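Local coordinates for berberine bridge enzyme-like protein (PDB 5D79), which is an FAD-dependent oxidoreductase of the berberine bridge enzyme-like family, secreted to the cell wall and involved in adaptation to salt stress, at residues 431-434 against 435-439; 448-451 against 452-456. All coordinates share one frame; numbering follows the deposited sequence.

Interaction 1. Residues 431-434 against 435-439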
loop_
_atom_site.group_PDB
_atom_site.type_symbol
_atom_site.label_atom_id
_atom_site.label_comp_id
_atom_site.label_asym_id
_atom_site.label_seq_id
_atom_site.Cartn_x
_atom_site.Cartn_y
_atom_site.Cartn_z
ATOM N N ALA A 431 -4.071 9.499 10.961
ATOM C CA ALA A 431 -4.990 10.587 11.221
ATOM C C ALA A 431 -5.384 11.220 9.895
ATOM O O ALA A 431 -4.524 11.528 9.081
ATOM C CB ALA A 431 -4.366 11.617 12.158
ATOM N N TYR A 432 -6.688 11.382 9.681
ATOM C CA TYR A 432 -7.212 12.041 8.494
ATOM C C TYR A 432 -7.708 13.432 8.855
ATOM O O TYR A 432 -8.110 13.686 9.990
ATOM C CB TYR A 432 -8.345 11.219 7.870
ATOM C CG TYR A 432 -7.880 9.897 7.299
ATOM C CD1 TYR A 432 -7.802 8.761 8.093
ATOM C CD2 TYR A 432 -7.516 9.789 5.969
ATOM C CE1 TYR A 432 -7.364 7.556 7.570
ATOM C CE2 TYR A 432 -7.089 8.595 5.440
ATOM C CZ TYR A 432 -7.007 7.480 6.242
ATOM O OH TYR A 432 -6.563 6.292 5.707
ATOM N N TRP A 433 -7.660 14.340 7.891
ATOM C CA TRP A 433 -8.225 15.664 8.086
ATOM C C TRP A 433 -8.650 16.253 6.745
ATOM O O TRP A 433 -8.161 15.839 5.697
ATOM C CB TRP A 433 -7.231 16.589 8.813
ATOM C CG TRP A 433 -5.960 16.942 8.075
ATOM C CD1 TRP A 433 -5.765 18.004 7.226
ATOM C CD2 TRP A 433 -4.695 16.271 8.163
ATOM N NE1 TRP A 433 -4.464 18.016 6.767
ATOM C CE2 TRP A 433 -3.789 16.966 7.329
ATOM C CE3 TRP A 433 -4.244 15.142 8.858
ATOM C CZ2 TRP A 433 -2.469 16.573 7.176
ATOM C CZ3 TRP A 433 -2.927 14.749 8.698
ATOM C CH2 TRP A 433 -2.056 15.463 7.861
ATOM N N ARG A 434 -9.575 17.208 6.782
ATOM C CA ARG A 434 -10.085 17.818 5.561
ATOM C C ARG A 434 -9.005 18.666 4.895
ATOM O O ARG A 434 -8.267 19.383 5.572
ATOM C CB ARG A 434 -11.328 18.662 5.860
ATOM C CG ARG A 434 -12.514 17.855 6.357
ATOM C CD ARG A 434 -13.749 18.729 6.557
ATOM N NE ARG A 434 -14.182 19.394 5.330
ATOM C CZ ARG A 434 -15.012 18.861 4.436
ATOM N NH1 ARG A 434 -15.513 17.641 4.613
ATOM N NH2 ARG A 434 -15.343 19.551 3.355
ATOM N N GLU A 435 -8.921 18.579 3.570
ATOM C CA GLU A 435 -7.857 19.228 2.809
ATOM C C GLU A 435 -7.884 20.754 2.912
ATOM O O GLU A 435 -6.857 21.412 2.739
ATOM C CB GLU A 435 -7.937 18.806 1.342
ATOM C CG GLU A 435 -9.294 19.031 0.710
ATOM C CD GLU A 435 -9.353 18.534 -0.715
ATOM O OE1 GLU A 435 -8.290 18.426 -1.357
ATOM O OE2 GLU A 435 -10.466 18.241 -1.191
ATOM N N GLU A 436 -9.066 21.301 3.182
ATOM C CA GLU A 436 -9.258 22.731 3.414
ATOM C C GLU A 436 -8.272 23.291 4.427
ATOM O O GLU A 436 -7.727 24.374 4.252
ATOM C CB GLU A 436 -10.685 22.995 3.899
ATOM C CG GLU A 436 -11.752 22.867 2.823
ATOM C CD GLU A 436 -12.081 21.424 2.424
ATOM O OE1 GLU A 436 -11.536 20.463 3.020
ATOM O OE2 GLU A 436 -12.900 21.258 1.494
ATOM N N GLU A 437 -8.053 22.527 5.492
ATOM C CA GLU A 437 -7.215 22.939 6.612
ATOM C C GLU A 437 -5.742 23.109 6.244
ATOM O O GLU A 437 -5.012 23.830 6.932
ATOM C CB GLU A 437 -7.346 21.924 7.756
ATOM C CG GLU A 437 -8.760 21.801 8.307
ATOM C CD GLU A 437 -8.902 20.696 9.342
ATOM O OE1 GLU A 437 -7.866 20.200 9.839
ATOM O OE2 GLU A 437 -10.057 20.321 9.649
ATOM N N ASP A 438 -5.314 22.456 5.164
ATOM C CA ASP A 438 -3.914 22.495 4.737
ATOM C C ASP A 438 -3.395 23.914 4.424
ATOM O O ASP A 438 -2.192 24.124 4.320
ATOM C CB ASP A 438 -3.716 21.598 3.515
ATOM C CG ASP A 438 -3.810 20.117 3.844
ATOM O OD1 ASP A 438 -3.279 19.669 4.884
ATOM O OD2 ASP A 438 -4.416 19.385 3.042
ATOM N N LYS A 439 -4.302 24.875 4.277
ATOM C CA LYS A 439 -3.950 26.277 4.028
ATOM C C LYS A 439 -3.040 26.877 5.118
ATOM O O LYS A 439 -2.328 27.845 4.860
ATOM C CB LYS A 439 -5.233 27.107 3.907
ATOM C CG LYS A 439 -6.123 26.954 5.134
ATOM C CD LYS A 439 -7.526 27.485 4.955
ATOM C CE LYS A 439 -8.477 26.833 5.963
ATOM N NZ LYS A 439 -7.789 26.423 7.230
HETATM O O HOH W 1 -11.066 17.287 9.602
#
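Trp433 and Asp438 meet where strand 425-434, a member of the seven-stranded antiparallel sheet, runs out into a 3-10 turn that leads on to helix 441-458. The indole N-H reaches the carboxylate almost straight: NE1 of Trp433 lies 2.8 Å from OD1 of Asp438, with an N-H...O angle of 172°. The oxygen sits at the edge of the ring, practically in its plane, whereas the nitrogen comes to the carboxylate from above, the two planes standing 75° apart. With CG of Trp433 between its own backbone N and carbonyl carbon (chi1 66°), the NE1 edge of the indole is brought to the Asp438 carboxylate. A phenylalanine here would lack the N-H, and OD1 of Asp438 would probably be left without its mate from the strand. The turn itself is closed by the bond from N of Glu437 to O of Arg434, 3.2 Å long. On the outer side, NH2 of Arg434 and OE2 of Glu436 form a salt bridge at 3.5 Å, a long one, probably of modest strength, since both residues are exposed.

In the second shell, Ser364 on the neighbouring strand binds OD2 of Asp438, so both oxygens of this carboxylate are held and its rotation is restricted. Tyr447 stacks on the Trp433 ring and also bonds OE1 of Glu437, while Arg360 pairs with Glu435. The other oxygen of Glu437, OE2, accepts from a water that lies 3.2 Å away and in turn accepts from the backbone N of Arg434.

Interaction 2. Residues 448-451 against 452-456; sequences LKWV and DSVYE
Val454 follows Trp450 by one turn of helix 441-458, and its side chain lies against the backbone and the indole of that preceding turn. Its CB is 4.0 Å from O of Trp450. Beyond it, CG1 is placed between the backbone N and the carbonyl carbon of its own residue (chi1 60°), which directs this methyl back along the helix, 3.4 Å from O of Val451. The same methyl approaches CZ3 of Trp450 at 4.3 Å, at the six-membered-ring end of the indole. The backbone beneath makes regular i to i+4 bonds: N of Asp452 reaches O of Leu448 at 2.8 Å, and N of Val454 reaches O of Trp450 at 3.3 Å, while the bond from Tyr455 to Val451 is weak.

Outside this turn, Ile384 of helix 378-388 and Tyr429 of strand 425-434 touch Val454. Arg387 serves two residues here, its carbonyl taking the indole N-H of Trp450 and its guanidinium binding OG of Ser453. Backbone bonds thus carry the polar part of the contact, and the Trp450-Val454 pair is an apolar contact without directional bonding, probably contributing through dispersion and burial, with the Arg387 bonds satisfying the polar atoms beside it.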
loop_
_atom_site.group_PDB
_atom_site.type_symbol
_atom_site.label_atom_id
_atom_site.label_comp_id
_atom_site.label_asym_id
_atom_site.label_seq_id
_atom_site.Cartn_x
_atom_site.Cartn_y
_atom_site.Cartn_z
ATOM N N LEU A 448 -0.096 15.566 12.931
ATOM C CA LEU A 448 1.231 14.960 12.914
ATOM C C LEU A 448 1.653 14.599 14.333
ATOM O O LEU A 448 2.028 13.452 14.610
ATOM C CB LEU A 448 2.253 15.912 12.282
ATOM C CG LEU A 448 2.526 15.778 10.783
ATOM C CD1 LEU A 448 1.270 15.469 10.007
ATOM C CD2 LEU A 448 3.160 17.038 10.258
ATOM N N LYS A 449 1.577 15.589 15.224
ATOM C CA LYS A 449 1.934 15.401 16.624
ATOM C C LYS A 449 1.148 14.271 17.253
ATOM O O LYS A 449 1.711 13.487 18.011
ATOM C CB LYS A 449 1.714 16.686 17.423
ATOM C CG LYS A 449 2.734 17.785 17.111
ATOM C CD LYS A 449 2.523 19.043 17.952
ATOM C CE LYS A 449 3.439 20.154 17.485
ATOM N NZ LYS A 449 3.314 20.380 16.014
ATOM N N TRP A 450 -0.144 14.191 16.934
ATOM C CA TRP A 450 -1.011 13.138 17.454
ATOM C C TRP A 450 -0.498 11.760 17.041
ATOM O O TRP A 450 -0.353 10.859 17.876
ATOM C CB TRP A 450 -2.468 13.320 16.979
ATOM C CG TRP A 450 -3.378 12.309 17.627
ATOM C CD1 TRP A 450 -4.017 12.437 18.829
ATOM C CD2 TRP A 450 -3.697 10.987 17.142
ATOM N NE1 TRP A 450 -4.727 11.291 19.112
ATOM C CE2 TRP A 450 -4.545 10.385 18.095
ATOM C CE3 TRP A 450 -3.352 10.260 15.995
ATOM C CZ2 TRP A 450 -5.058 9.087 17.931
ATOM C CZ3 TRP A 450 -3.863 8.971 15.840
ATOM C CH2 TRP A 450 -4.706 8.402 16.801
ATOM N N VAL A 451 -0.217 11.609 15.751
ATOM C CA VAL A 451 0.242 10.341 15.196
ATOM C C VAL A 451 1.635 9.986 15.735
ATOM O O VAL A 451 1.925 8.822 16.032
ATOM C CB VAL A 451 0.259 10.385 13.642
ATOM C CG1 VAL A 451 0.819 9.100 13.063
ATOM C CG2 VAL A 451 -1.136 10.622 13.103
ATOM N N ASP A 452 2.491 10.992 15.886
ATOM C CA ASP A 452 3.838 10.772 16.424
ATOM C C ASP A 452 3.787 10.300 17.888
ATOM O O ASP A 452 4.578 9.451 18.310
ATOM C CB ASP A 452 4.680 12.060 16.302
ATOM C CG ASP A 452 6.162 11.842 16.638
ATOM O OD1 ASP A 452 6.913 11.351 15.761
ATOM O OD2 ASP A 452 6.581 12.172 17.774
ATOM N N SER A 453 2.832 10.841 18.642
ATOM C CA SER A 453 2.770 10.630 20.085
ATOM C C SER A 453 2.293 9.226 20.462
ATOM O O SER A 453 2.823 8.618 21.394
ATOM C CB SER A 453 1.865 11.684 20.730
ATOM O OG SER A 453 1.903 11.595 22.142
ATOM N N VAL A 454 1.301 8.712 19.739
ATOM C CA VAL A 454 0.788 7.369 20.007
ATOM C C VAL A 454 1.836 6.333 19.592
ATOM O O VAL A 454 2.017 5.317 20.260
ATOM C CB VAL A 454 -0.596 7.101 19.287
ATOM C CG1 VAL A 454 -0.500 7.224 17.773
ATOM C CG2 VAL A 454 -1.161 5.740 19.670
ATOM N N TYR A 455 2.542 6.615 18.504
ATOM C CA TYR A 455 3.611 5.750 18.019
ATOM C C TYR A 455 4.733 5.657 19.044
ATOM O O TYR A 455 5.207 4.560 19.378
ATOM C CB TYR A 455 4.137 6.285 16.693
ATOM C CG TYR A 455 5.294 5.532 16.055
ATOM C CD1 TYR A 455 6.620 5.862 16.346
ATOM C CD2 TYR A 455 5.064 4.544 15.104
ATOM C CE1 TYR A 455 7.679 5.201 15.736
ATOM C CE2 TYR A 455 6.123 3.881 14.487
ATOM C CZ TYR A 455 7.421 4.218 14.806
ATOM O OH TYR A 455 8.455 3.565 14.192
ATOM N N GLU A 456 5.156 6.814 19.546
ATOM C CA GLU A 456 6.157 6.842 20.606
ATOM C C GLU A 456 5.661 6.041 21.820
ATOM O O GLU A 456 6.422 5.280 22.420
ATOM C CB GLU A 456 6.498 8.282 21.011
ATOM C CG GLU A 456 7.236 9.079 19.945
ATOM C CD GLU A 456 8.487 8.387 19.445
ATOM O OE1 GLU A 456 9.345 8.044 20.280
ATOM O OE2 GLU A 456 8.612 8.179 18.219
#

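How the interactions relate
Both contacts are local and follow each other along the chain, interaction 1 at the end of strand 425-434 and interaction 2 within helix 441-458, their centres about 17 Å apart. Interaction 1 is a surface contact, rich in carboxylates, in which an indole-carboxylate hydrogen bond and a salt bridge join strand end and turn; interaction 2 is partly buried and rests on helical backbone bonds and apolar packing. The helix runs back along the strand, so the two meet directly: CB of Ala431 lies 3.5 Å from CG2 of Val451, and CH2 of Trp433 lies 4.0 Å from CD1 of Leu448. Polar chemistry at the turn thus gives way to hydrocarbon packing between helix and sheet.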